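PDB 6H8M: neurotrypsin from Mus musculus, which acts as a secreted serine protease with a role in neuronal plasticity, the present chain being the third of its scavenger receptor cysteine-rich (SRCR) domains. Local coordinates for residues 35-40 / 52-57; 14-19 / 102-107; 43-48 / 78-83; 28-33 / 71-76. All blocks are in the same frame, centred on the assembly; numbering follows the deposited sequence.

Contact 1 (35-40 / 52-57); sequences WTDKHA and PARART
The indole of W35 stands over the end of strand 53-56, with T57 CG2 at its edge near the ring plane and A55 CB coming in obliquely, 3.7 Å from W35 CD1. One face carries H39 CB, 3.3 Å above the plane and offset toward the rim, with A40 N further up on that side. With CG anti to the backbone N (chi1 -174°), the indole is carried down toward the strand, and its NE1 is bonded to the carbonyl of G102. The imidazole of H39 has W35 CA on one face and T36 O in plane at its edge. Its ND1 takes the amide of T36, which lies well out of the ring plane, while NE2 is bonded to V73 O. T36 and H39 thus form a capping box at the start of helix 37-46, the helix of this SRCR domain that packs on the two-stranded sheet of 53-56 and 102-105; T36 OG1 in turn accepts from K38 N. From the first turn D37 reaches down to the strand. D37 OD1 receives A55 N at 2.9 Å, almost straight at 173°, but the amide arrives from above the carboxylate plane, 41° out of it. R54 runs alongside D37, pointing the same way, yet D37 OD2 and R54 NE stay 5.0 Å apart, too far for a salt bridge. Three alanines let helix and strand come close. A40 CB rests on the backbone of R54 and A55, and A53 CB on the carbonyl of A40. A55 CB tucks in 3.5 Å from T36 O.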
loop_
_atom_site.group_PDB
_atom_site.type_symbol
_atom_site.label_atom_id
_atom_site.label_comp_id
_atom_site.label_asym_id
_atom_site.label_seq_id
_atom_site.Cartn_x
_atom_site.Cartn_y
_atom_site.Cartn_z
ATOM N N TRP A 35 -1.863 7.323 4.512
ATOM C CA TRP A 35 -1.449 6.814 3.225
ATOM C C TRP A 35 -1.694 7.910 2.164
ATOM O O TRP A 35 -2.791 8.436 2.096
ATOM C CB TRP A 35 -2.217 5.507 2.888
ATOM C CG TRP A 35 -1.804 4.778 1.643
ATOM C CD1 TRP A 35 -2.456 4.803 0.430
ATOM C CD2 TRP A 35 -0.768 3.771 1.508
ATOM N NE1 TRP A 35 -1.808 3.964 -0.431
ATOM C CE2 TRP A 35 -0.792 3.319 0.189
ATOM C CE3 TRP A 35 0.200 3.281 2.383
ATOM C CZ2 TRP A 35 0.080 2.343 -0.289
ATOM C CZ3 TRP A 35 1.080 2.343 1.909
ATOM C CH2 TRP A 35 1.059 1.916 0.582
ATOM N N THR A 36 -0.647 8.265 1.424
ATOM C CA THR A 36 -0.733 9.369 0.438
ATOM C C THR A 36 -0.059 8.943 -0.864
ATOM O O THR A 36 0.337 7.773 -0.980
ATOM C CB THR A 36 -0.039 10.628 0.971
ATOM O OG1 THR A 36 1.367 10.387 0.967
ATOM C CG2 THR A 36 -0.487 11.000 2.367
ATOM N N ASP A 37 0.100 9.898 -1.784
ATOM C CA ASP A 37 0.760 9.675 -3.099
ATOM C C ASP A 37 2.224 9.251 -2.899
ATOM O O ASP A 37 2.736 8.531 -3.769
ATOM C CB ASP A 37 0.530 10.846 -4.058
ATOM C CG ASP A 37 -0.922 10.995 -4.483
ATOM O OD1 ASP A 37 -1.744 10.159 -4.069
ATOM O OD2 ASP A 37 -1.217 11.947 -5.223
ATOM N N LYS A 38 2.897 9.744 -1.852
ATOM C CA LYS A 38 4.297 9.334 -1.566
ATOM C C LYS A 38 4.328 7.815 -1.330
ATOM O O LYS A 38 5.212 7.168 -1.909
ATOM C CB LYS A 38 4.817 10.101 -0.347
ATOM C CG LYS A 38 4.822 11.617 -0.489
ATOM C CD LYS A 38 5.423 12.325 0.707
ATOM C CE LYS A 38 5.653 13.804 0.478
ATOM N NZ LYS A 38 4.391 14.577 0.540
ATOM N N HIS A 39 3.388 7.263 -0.550
ATOM C CA HIS A 39 3.331 5.826 -0.390
ATOM C C HIS A 39 3.105 5.115 -1.709
ATOM O O HIS A 39 3.736 4.067 -2.002
ATOM C CB HIS A 39 2.267 5.457 0.659
ATOM C CG HIS A 39 2.497 6.121 1.973
ATOM N ND1 HIS A 39 2.138 7.435 2.220
ATOM C CD2 HIS A 39 3.033 5.652 3.114
ATOM C CE1 HIS A 39 2.560 7.801 3.431
ATOM N NE2 HIS A 39 3.079 6.706 4.030
ATOM N N ALA A 40 2.179 5.625 -2.513
ATOM C CA ALA A 40 1.881 5.049 -3.773
ATOM C C ALA A 40 3.092 5.052 -4.698
ATOM O O ALA A 40 3.340 3.984 -5.360
ATOM C CB ALA A 40 0.738 5.758 -4.460
ATOM N N PRO A 52 3.880 8.585 -12.787
ATOM C CA PRO A 52 3.194 9.184 -11.645
ATOM C C PRO A 52 2.354 8.081 -10.968
ATOM O O PRO A 52 1.914 7.169 -11.665
ATOM C CB PRO A 52 2.295 10.289 -12.236
ATOM C CG PRO A 52 2.632 10.368 -13.699
ATOM C CD PRO A 52 3.366 9.102 -14.068
ATOM N N ALA A 53 2.249 8.122 -9.634
ATOM C CA ALA A 53 1.367 7.119 -8.895
ATOM C C ALA A 53 0.371 7.894 -8.068
ATOM O O ALA A 53 0.668 9.047 -7.648
ATOM C CB ALA A 53 2.223 6.299 -7.989
ATOM N N ARG A 54 -0.783 7.287 -7.800
ATOM C CA ARG A 54 -1.795 7.956 -6.947
ATOM C C ARG A 54 -2.318 6.974 -5.894
ATOM O O ARG A 54 -2.580 5.814 -6.247
ATOM C CB ARG A 54 -2.939 8.501 -7.805
ATOM C CG ARG A 54 -2.603 9.804 -8.512
ATOM C CD ARG A 54 -3.852 10.559 -8.913
ATOM N NE ARG A 54 -3.543 11.788 -9.625
ATOM C CZ ARG A 54 -4.455 12.603 -10.137
ATOM N NH1 ARG A 54 -5.739 12.346 -9.965
ATOM N NH2 ARG A 54 -4.080 13.669 -10.820
ATOM N N ALA A 55 -2.446 7.432 -4.649
ATOM C CA ALA A 55 -3.055 6.594 -3.606
ATOM C C ALA A 55 -4.564 6.398 -3.859
ATOM O O ALA A 55 -5.281 7.337 -4.311
ATOM C CB ALA A 55 -2.865 7.246 -2.264
ATOM N N ARG A 56 -5.096 5.224 -3.430
ATOM C CA ARG A 56 -6.525 5.083 -3.287
ATOM C C ARG A 56 -6.797 4.497 -1.915
ATOM O O ARG A 56 -6.105 3.565 -1.522
ATOM C CB ARG A 56 -7.007 4.106 -4.347
ATOM C CG ARG A 56 -7.024 4.631 -5.788
ATOM C CD ARG A 56 -8.165 5.622 -5.978
ATOM N NE ARG A 56 -8.210 6.296 -7.284
ATOM C CZ ARG A 56 -7.753 7.515 -7.545
ATOM N NH1 ARG A 56 -7.005 8.172 -6.670
ATOM N NH2 ARG A 56 -8.020 8.055 -8.717
ATOM N N THR A 57 -7.718 5.107 -1.163
ATOM C CA THR A 57 -7.861 4.808 0.296
ATOM C C THR A 57 -9.220 4.157 0.511
ATOM O O THR A 57 -10.071 4.079 -0.386
ATOM C CB THR A 57 -7.610 6.080 1.105
ATOM O OG1 THR A 57 -8.473 7.069 0.556
ATOM C CG2 THR A 57 -6.158 6.480 1.042
#

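Contact 2 (14-19 / 102-107); sequences KKEGRV and GVICDY
K15 O takes the amide N of C105 at 2.8 Å. Further along, G17 and V103 exchange two backbone bonds, G17 N to V103 O at 3.0 Å and V103 N to G17 O at 3.1 Å. The phi of G17, 155°, would jam a CB against the carbonyl of E16. E16 and I104 form the next, non-hydrogen-bonded pair, their side chains side by side with E16 OE1 3.9 Å from I104 CG1; E16 OE2 goes to E12 N. K15 has an extended chain that crosses D106 obliquely, K15 CD 4.0 Å from D106 CB, and ends in a salt bridge from K15 NZ to D106 OD2 at 3.1 Å, on the anti side of the carboxylate. G51 N holds the other oxygen, OD1. With an alanine in place of K15, D106 OD2 would probably be left without its positive mate, and the chain lying across D106 would be gone. On the inner side V19 CG2 meets V103 CG1 at 3.8 Å, crossing at about a right angle. C105, disulfide-bonded to C44, completes an antiparallel pairing that joins the beginning of the SRCR fold to its last strand, 102-105.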
loop_
_atom_site.group_PDB
_atom_site.type_symbol
_atom_site.label_atom_id
_atom_site.label_comp_id
_atom_site.label_asym_id
_atom_site.label_seq_id
_atom_site.Cartn_x
_atom_site.Cartn_y
_atom_site.Cartn_z
ATOM N N LYS A 14 -3.237 -4.723 -14.036
ATOM C CA LYS A 14 -2.196 -5.172 -13.103
ATOM C C LYS A 14 -1.473 -3.964 -12.510
ATOM O O LYS A 14 -0.756 -4.142 -11.557
ATOM C CB LYS A 14 -1.199 -6.103 -13.796
ATOM C CG LYS A 14 -0.446 -5.482 -14.952
ATOM C CD LYS A 14 0.471 -6.490 -15.687
ATOM C CE LYS A 14 1.076 -5.900 -16.944
ATOM N NZ LYS A 14 1.601 -4.534 -16.684
ATOM N N LYS A 15 -1.726 -2.749 -13.010
ATOM C CA LYS A 15 -1.064 -1.554 -12.526
ATOM C C LYS A 15 -1.830 -0.851 -11.412
ATOM O O LYS A 15 -1.348 0.161 -10.956
ATOM C CB LYS A 15 -0.847 -0.561 -13.680
ATOM C CG LYS A 15 0.292 -0.943 -14.589
ATOM C CD LYS A 15 0.641 0.174 -15.561
ATOM C CE LYS A 15 1.387 -0.342 -16.782
ATOM N NZ LYS A 15 2.071 0.765 -17.483
ATOM N N GLU A 16 -2.936 -1.417 -10.891
ATOM C CA GLU A 16 -3.643 -0.793 -9.812
ATOM C C GLU A 16 -4.319 -1.881 -8.969
ATOM O O GLU A 16 -4.441 -3.013 -9.358
ATOM C CB GLU A 16 -4.726 0.131 -10.346
ATOM C CG GLU A 16 -5.857 -0.615 -11.044
ATOM C CD GLU A 16 -7.007 0.237 -11.563
ATOM O OE1 GLU A 16 -6.775 1.410 -11.852
ATOM O OE2 GLU A 16 -8.119 -0.303 -11.683
ATOM N N GLY A 17 -4.578 -1.552 -7.717
ATOM C CA GLY A 17 -5.374 -2.416 -6.864
ATOM C C GLY A 17 -5.064 -2.198 -5.384
ATOM O O GLY A 17 -4.256 -1.288 -5.036
ATOM N N ARG A 18 -5.654 -3.045 -4.534
ATOM C CA ARG A 18 -5.382 -3.010 -3.074
ATOM C C ARG A 18 -3.982 -3.598 -2.847
ATOM O O ARG A 18 -3.694 -4.669 -3.415
ATOM C CB ARG A 18 -6.441 -3.821 -2.323
ATOM C CG ARG A 18 -6.243 -3.861 -0.814
ATOM C CD ARG A 18 -7.289 -4.708 -0.116
ATOM N NE ARG A 18 -7.268 -6.094 -0.563
ATOM C CZ ARG A 18 -7.973 -6.567 -1.583
ATOM N NH1 ARG A 18 -8.764 -5.762 -2.272
ATOM N NH2 ARG A 18 -7.886 -7.843 -1.913
ATOM N N VAL A 19 -3.167 -2.933 -2.024
ATOM C CA VAL A 19 -1.782 -3.379 -1.720
ATOM C C VAL A 19 -1.810 -4.529 -0.742
ATOM O O VAL A 19 -2.472 -4.428 0.292
ATOM C CB VAL A 19 -0.947 -2.229 -1.131
ATOM C CG1 VAL A 19 0.476 -2.788 -0.952
ATOM C CG2 VAL A 19 -0.949 -1.030 -2.073
ATOM N N GLY A 102 -4.575 1.259 -1.199
ATOM C CA GLY A 102 -4.426 0.882 -2.583
ATOM C C GLY A 102 -3.631 1.891 -3.352
ATOM O O GLY A 102 -3.358 2.973 -2.820
ATOM N N VAL A 103 -3.371 1.626 -4.650
ATOM C CA VAL A 103 -2.612 2.471 -5.507
ATOM C C VAL A 103 -3.135 2.372 -6.952
ATOM O O VAL A 103 -3.702 1.332 -7.292
ATOM C CB VAL A 103 -1.117 2.120 -5.509
ATOM C CG1 VAL A 103 -0.547 2.164 -4.089
ATOM C CG2 VAL A 103 -0.839 0.777 -6.130
ATOM N N ILE A 104 -2.802 3.397 -7.749
ATOM C CA ILE A 104 -2.736 3.354 -9.172
ATOM C C ILE A 104 -1.350 3.747 -9.627
ATOM O O ILE A 104 -0.948 4.863 -9.394
ATOM C CB ILE A 104 -3.779 4.270 -9.804
ATOM C CG1 ILE A 104 -5.173 3.890 -9.356
ATOM C CG2 ILE A 104 -3.651 4.216 -11.341
ATOM C CD1 ILE A 104 -6.171 4.898 -9.747
ATOM N N CYS A 105 -0.638 2.837 -10.305
ATOM C CA CYS A 105 0.665 3.119 -10.858
ATOM C C CYS A 105 0.558 3.567 -12.323
ATOM O O CYS A 105 -0.356 3.194 -13.015
ATOM C CB CYS A 105 1.555 1.890 -10.801
ATOM S SG CYS A 105 1.648 1.059 -9.189
ATOM N N ASP A 106 1.502 4.435 -12.736
ATOM C CA ASP A 106 1.540 4.972 -14.087
ATOM C C ASP A 106 0.190 5.633 -14.398
ATOM O O ASP A 106 -0.437 5.406 -15.443
ATOM C CB ASP A 106 1.943 3.912 -15.110
ATOM C CG ASP A 106 3.429 3.565 -15.084
ATOM O OD1 ASP A 106 4.166 4.064 -14.159
ATOM O OD2 ASP A 106 3.808 2.744 -15.913
ATOM N N TYR A 107 -0.264 6.473 -13.457
ATOM C CA TYR A 107 -1.564 7.101 -13.534
ATOM C C TYR A 107 -1.572 8.047 -14.737
ATOM O O TYR A 107 -0.610 8.773 -14.918
ATOM C CB TYR A 107 -1.846 7.839 -12.227
ATOM C CG TYR A 107 -3.141 8.606 -12.262
ATOM C CD1 TYR A 107 -4.340 8.012 -11.882
ATOM C CD2 TYR A 107 -3.166 9.919 -12.706
ATOM C CE1 TYR A 107 -5.537 8.714 -11.944
ATOM C CE2 TYR A 107 -4.353 10.623 -12.812
ATOM C CZ TYR A 107 -5.529 10.028 -12.385
ATOM O OH TYR A 107 -6.675 10.731 -12.457
#

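Contact 3 (43-48 / 78-83); sequences ICRQLG and NEKALA
Two polar side chains of the helix end, R45 and Q46, hold the loop 78-83 by its backbone, and here the packing is close. R45 NH1 gives E79 O a short bond of 2.6 Å; the carbonyl oxygen lies in the guanidinium plane, though the donor stands 36° above the carbonyl plane. The bend at chi3 (-57°) turns the guanidinium back toward the loop, with R45 CD 3.3 Å from E79 O, and NH1 also reaches G77 O. With a leucine in place of R45, the carbonyls of E79 and G77 would probably lose their shared donor and the outer part of the loop would be free to shift. Q46 extends straight past A81, and Q46 OE1 accepts L82 N at 3.1 Å and 166°. A water donates to Q46 OE1 at 2.7 Å and accepts from A83 N, so the amide oxygen serves two neighbouring loop positions at once. Q46 NE2 is bonded to F4 O, which fixes the turn of the amide. On the buried side, I43 CD1 rests 4.1 Å from L82 CD2, the two side chains lying alongside in a light apolar touch.

The outer side, by contrast, is loose. K80 and N78 are exposed and start away from the helix; K80 CG still touches R45 CD at 4.2 Å. A Schellman motif with G48 at positive phi closes the helix, and in this SRCR domain that helix end packs against the loop between strands 68-74 and 86-87.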
loop_
_atom_site.group_PDB
_atom_site.type_symbol
_atom_site.label_atom_id
_atom_site.label_comp_id
_atom_site.label_asym_id
_atom_site.label_seq_id
_atom_site.Cartn_x
_atom_site.Cartn_y
_atom_site.Cartn_z
ATOM N N ILE A 43 5.361 2.097 -3.534
ATOM C CA ILE A 43 4.844 0.790 -3.967
ATOM C C ILE A 43 5.042 0.586 -5.459
ATOM O O ILE A 43 5.515 -0.504 -5.903
ATOM C CB ILE A 43 3.350 0.705 -3.591
ATOM C CG1 ILE A 43 3.141 0.731 -2.082
ATOM C CG2 ILE A 43 2.727 -0.536 -4.246
ATOM C CD1 ILE A 43 3.775 -0.406 -1.348
ATOM N N CYS A 44 4.646 1.582 -6.252
ATOM C CA CYS A 44 4.727 1.501 -7.676
ATOM C C CYS A 44 6.185 1.370 -8.172
ATOM O O CYS A 44 6.482 0.548 -9.082
ATOM C CB CYS A 44 4.016 2.692 -8.301
ATOM S SG CYS A 44 2.211 2.610 -7.997
ATOM N N ARG A 45 7.107 2.081 -7.513
ATOM C CA ARG A 45 8.552 1.991 -7.798
ATOM C C ARG A 45 9.052 0.565 -7.546
ATOM O O ARG A 45 9.715 0.000 -8.368
ATOM C CB ARG A 45 9.331 3.068 -7.017
ATOM C CG ARG A 45 10.826 3.137 -7.343
ATOM C CD ARG A 45 11.522 4.334 -6.686
ATOM N NE ARG A 45 10.959 5.632 -7.014
ATOM C CZ ARG A 45 10.260 6.405 -6.187
ATOM N NH1 ARG A 45 10.099 6.096 -4.902
ATOM N NH2 ARG A 45 9.706 7.504 -6.670
ATOM N N GLN A 46 8.704 -0.035 -6.415
ATOM C CA GLN A 46 9.131 -1.354 -6.096
ATOM C C GLN A 46 8.604 -2.360 -7.142
ATOM O O GLN A 46 9.326 -3.325 -7.457
ATOM C CB GLN A 46 8.757 -1.758 -4.680
ATOM C CG GLN A 46 9.388 -3.091 -4.285
ATOM C CD GLN A 46 8.937 -3.692 -2.984
ATOM O OE1 GLN A 46 8.686 -3.015 -2.007
ATOM N NE2 GLN A 46 8.995 -4.997 -2.914
ATOM N N LEU A 47 7.384 -2.146 -7.635
ATOM C CA LEU A 47 6.785 -3.008 -8.637
ATOM C C LEU A 47 7.364 -2.794 -10.042
ATOM O O LEU A 47 7.031 -3.553 -10.945
ATOM C CB LEU A 47 5.281 -2.726 -8.637
ATOM C CG LEU A 47 4.487 -3.279 -7.458
ATOM C CD1 LEU A 47 3.049 -2.759 -7.510
ATOM C CD2 LEU A 47 4.510 -4.790 -7.451
ATOM N N GLY A 48 8.207 -1.789 -10.204
ATOM C CA GLY A 48 8.916 -1.583 -11.460
ATOM C C GLY A 48 8.280 -0.562 -12.363
ATOM O O GLY A 48 8.766 -0.395 -13.462
ATOM N N ASN A 78 10.531 8.852 -1.973
ATOM C CA ASN A 78 11.715 8.619 -2.762
ATOM C C ASN A 78 12.237 7.181 -2.639
ATOM O O ASN A 78 13.127 6.827 -3.377
ATOM C CB ASN A 78 12.816 9.621 -2.376
ATOM C CG ASN A 78 12.373 11.035 -2.663
ATOM O OD1 ASN A 78 11.707 11.255 -3.666
ATOM N ND2 ASN A 78 12.670 11.981 -1.781
ATOM N N GLU A 79 11.699 6.384 -1.709
ATOM C CA GLU A 79 12.252 5.045 -1.402
ATOM C C GLU A 79 12.067 4.139 -2.617
ATOM O O GLU A 79 11.074 4.282 -3.380
ATOM C CB GLU A 79 11.551 4.430 -0.187
ATOM C CG GLU A 79 11.738 5.195 1.108
ATOM C CD GLU A 79 10.811 6.338 1.475
ATOM O OE1 GLU A 79 10.064 6.841 0.621
ATOM O OE2 GLU A 79 10.831 6.727 2.642
ATOM N N LYS A 80 13.001 3.189 -2.787
ATOM C CA LYS A 80 12.946 2.226 -3.879
ATOM C C LYS A 80 12.078 1.041 -3.456
ATOM O O LYS A 80 11.771 0.206 -4.268
ATOM C CB LYS A 80 14.351 1.769 -4.298
ATOM C CG LYS A 80 15.099 2.755 -5.202
ATOM C CD LYS A 80 16.530 2.330 -5.508
ATOM C CE LYS A 80 17.394 3.466 -6.016
ATOM N NZ LYS A 80 18.746 2.982 -6.389
ATOM N N ALA A 81 11.752 0.939 -2.168
ATOM C CA ALA A 81 11.081 -0.283 -1.671
ATOM C C ALA A 81 10.371 0.051 -0.370
ATOM O O ALA A 81 10.854 0.863 0.416
ATOM C CB ALA A 81 12.049 -1.411 -1.470
ATOM N N LEU A 82 9.230 -0.610 -0.154
ATOM C CA LEU A 82 8.393 -0.379 1.005
ATOM C C LEU A 82 9.210 -0.598 2.285
ATOM O O LEU A 82 9.038 0.163 3.252
ATOM C CB LEU A 82 7.225 -1.357 0.967
ATOM C CG LEU A 82 6.248 -1.229 2.134
ATOM C CD1 LEU A 82 5.677 0.160 2.224
ATOM C CD2 LEU A 82 5.160 -2.283 1.996
ATOM N N ALA A 83 10.111 -1.577 2.242
ATOM C CA ALA A 83 10.954 -1.975 3.409
ATOM C C ALA A 83 11.775 -0.805 3.915
ATOM O O ALA A 83 12.197 -0.803 5.087
ATOM C CB ALA A 83 11.862 -3.124 3.021
HETATM O O HOH W 1 9.935 -3.906 0.225
#

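Contact 4 (28-33 / 71-76); sequences GTICDD and DNVKCT
D33 and N72 meet just past the end of strand 26-30, beside the broken part of strand 68-74, and D33 can be followed outward. D33 CB lies 3.8 Å from D71 O and equally near N72 ND2. CG, anti to the backbone N (chi1 -165°), carries the carboxylate across toward the asparagine. At the tip, D33 OD2 accepts N72 ND2 at 2.9 Å through its anti lone pair. The carboxylate and amide planes stand 69° apart, so the bond is made with the two groups steeply turned against each other. N72 reaches it with a chi1 of -112°, an unstaggered torsion that brings ND2 to the carboxylate.

Further in, D71 O lies 3.6 Å from C31 CB, buried without a polar partner in the model; N72 ND2 is close to it but badly angled for a bond. C31 itself is fixed by its disulfide to C95. Deeper still, I30 CG2 and V73 CG2 approach to 4.3 Å, a light apolar touch.

In the five-stranded sheet of this SRCR domain, strands 26-30 and 68-74 are parallel neighbours, joined by backbone bonds such as that of T29 with H69. I30 also packs against V19 and V21 of strand 18-23, and V73 O is bonded to H39 of helix 37-46, while C75 rests on the same helix and is disulfide-bonded to C85.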
loop_
_atom_site.group_PDB
_atom_site.type_symbol
_atom_site.label_atom_id
_atom_site.label_comp_id
_atom_site.label_asym_id
_atom_site.label_seq_id
_atom_site.Cartn_x
_atom_site.Cartn_y
_atom_site.Cartn_z
ATOM N N GLY A 28 -1.258 -10.010 3.712
ATOM C CA GLY A 28 -2.150 -9.122 4.464
ATOM C C GLY A 28 -2.102 -7.719 3.925
ATOM O O GLY A 28 -1.375 -7.436 2.951
ATOM N N THR A 29 -2.860 -6.831 4.519
ATOM C CA THR A 29 -3.086 -5.507 3.920
ATOM C C THR A 29 -2.339 -4.443 4.709
ATOM O O THR A 29 -1.667 -4.728 5.668
ATOM C CB THR A 29 -4.595 -5.228 3.849
ATOM O OG1 THR A 29 -5.174 -5.374 5.152
ATOM C CG2 THR A 29 -5.262 -6.299 3.019
ATOM N N ILE A 30 -2.511 -3.204 4.238
ATOM C CA ILE A 30 -1.937 -2.024 4.834
ATOM C C ILE A 30 -3.053 -1.021 5.112
ATOM O O ILE A 30 -3.884 -0.711 4.235
ATOM C CB ILE A 30 -0.913 -1.407 3.877
ATOM C CG1 ILE A 30 0.156 -2.412 3.484
ATOM C CG2 ILE A 30 -0.337 -0.128 4.436
ATOM C CD1 ILE A 30 1.242 -1.778 2.609
ATOM N N CYS A 31 -3.099 -0.493 6.330
ATOM C CA CYS A 31 -4.077 0.531 6.739
ATOM C C CYS A 31 -3.804 1.868 6.006
ATOM O O CYS A 31 -2.669 2.258 5.846
ATOM C CB CYS A 31 -4.021 0.756 8.243
ATOM S SG CYS A 31 -5.327 1.858 8.826
ATOM N N ASP A 32 -4.867 2.595 5.649
ATOM C CA ASP A 32 -4.730 3.821 4.859
ATOM C C ASP A 32 -4.446 5.041 5.729
ATOM O O ASP A 32 -4.406 6.136 5.196
ATOM C CB ASP A 32 -5.956 4.049 3.965
ATOM C CG ASP A 32 -7.219 4.413 4.753
ATOM O OD1 ASP A 32 -7.150 4.462 6.004
ATOM O OD2 ASP A 32 -8.281 4.568 4.135
ATOM N N ASP A 33 -4.299 4.881 7.070
ATOM C CA ASP A 33 -4.072 5.997 7.948
ATOM C C ASP A 33 -2.724 6.606 7.539
ATOM O O ASP A 33 -1.667 5.921 7.563
ATOM C CB ASP A 33 -4.035 5.527 9.405
ATOM C CG ASP A 33 -4.177 6.743 10.303
ATOM O OD1 ASP A 33 -5.201 7.458 10.165
ATOM O OD2 ASP A 33 -3.204 7.048 10.964
ATOM N N ASP A 71 0.213 -0.353 9.811
ATOM C CA ASP A 71 -0.799 0.559 10.400
ATOM C C ASP A 71 -0.464 2.007 10.071
ATOM O O ASP A 71 -1.399 2.785 9.737
ATOM C CB ASP A 71 -0.843 0.498 11.933
ATOM C CG ASP A 71 -1.547 -0.714 12.518
ATOM O OD1 ASP A 71 -2.738 -0.936 12.152
ATOM O OD2 ASP A 71 -0.890 -1.436 13.321
ATOM N N ASN A 72 0.824 2.369 10.129
ATOM C CA ASN A 72 1.217 3.743 9.905
ATOM C C ASN A 72 2.621 3.799 9.340
ATOM O O ASN A 72 3.580 4.002 10.065
ATOM C CB ASN A 72 1.221 4.579 11.195
ATOM C CG ASN A 72 0.128 5.623 11.194
ATOM O OD1 ASN A 72 0.330 6.739 10.711
ATOM N ND2 ASN A 72 -1.025 5.262 11.725
ATOM N N VAL A 73 2.697 3.725 8.025
ATOM C CA VAL A 73 3.945 3.758 7.316
ATOM C C VAL A 73 4.266 5.231 7.072
ATOM O O VAL A 73 3.326 5.941 6.708
ATOM C CB VAL A 73 3.772 2.989 5.985
ATOM C CG1 VAL A 73 5.044 2.961 5.169
ATOM C CG2 VAL A 73 3.252 1.578 6.204
ATOM N N LYS A 74 5.520 5.659 7.297
ATOM C CA LYS A 74 6.022 6.987 6.921
ATOM C C LYS A 74 6.997 6.824 5.753
ATOM O O LYS A 74 7.934 6.091 5.848
ATOM C CB LYS A 74 6.734 7.698 8.076
ATOM C CG LYS A 74 7.013 9.182 7.841
ATOM C CD LYS A 74 7.476 9.942 9.091
ATOM C CE LYS A 74 7.928 11.348 8.778
ATOM N NZ LYS A 74 7.976 12.205 9.991
ATOM N N CYS A 75 6.685 7.441 4.617
ATOM C CA CYS A 75 7.500 7.384 3.390
ATOM C C CYS A 75 7.843 8.853 3.060
ATOM O O CYS A 75 6.969 9.735 3.162
ATOM C CB CYS A 75 6.730 6.730 2.221
ATOM S SG CYS A 75 6.504 4.903 2.327
ATOM N N THR A 76 9.064 9.122 2.593
ATOM C CA THR A 76 9.369 10.406 1.932
ATOM C C THR A 76 8.759 10.446 0.520
ATOM O O THR A 76 8.410 11.504 0.066
ATOM C CB THR A 76 10.879 10.633 1.819
ATOM O OG1 THR A 76 11.326 9.704 0.820
ATOM C CG2 THR A 76 11.598 10.495 3.143
#

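Overall arrangement
Contact 2 is the buried one, made of backbone pairing between strands; contacts 1, 3 and 4 are partly buried, with polar side chains toward their outer ends. Helix 37-46 serves two of them: its start, in contact 1, lies on small alanines, while its end, in contact 3, grips a loop through long polar side chains. Contacts 1 and 2 share the two-stranded sheet, R54 O bonding to I104 N, whereas contacts 2 and 4 reach the five-stranded sheet through strands 18-23 and 26-30. The C44–C105 disulfide ties contact 3 to contact 2, and I43, V19, I30 and L82 form the apolar ground between contacts 2, 3 and 4.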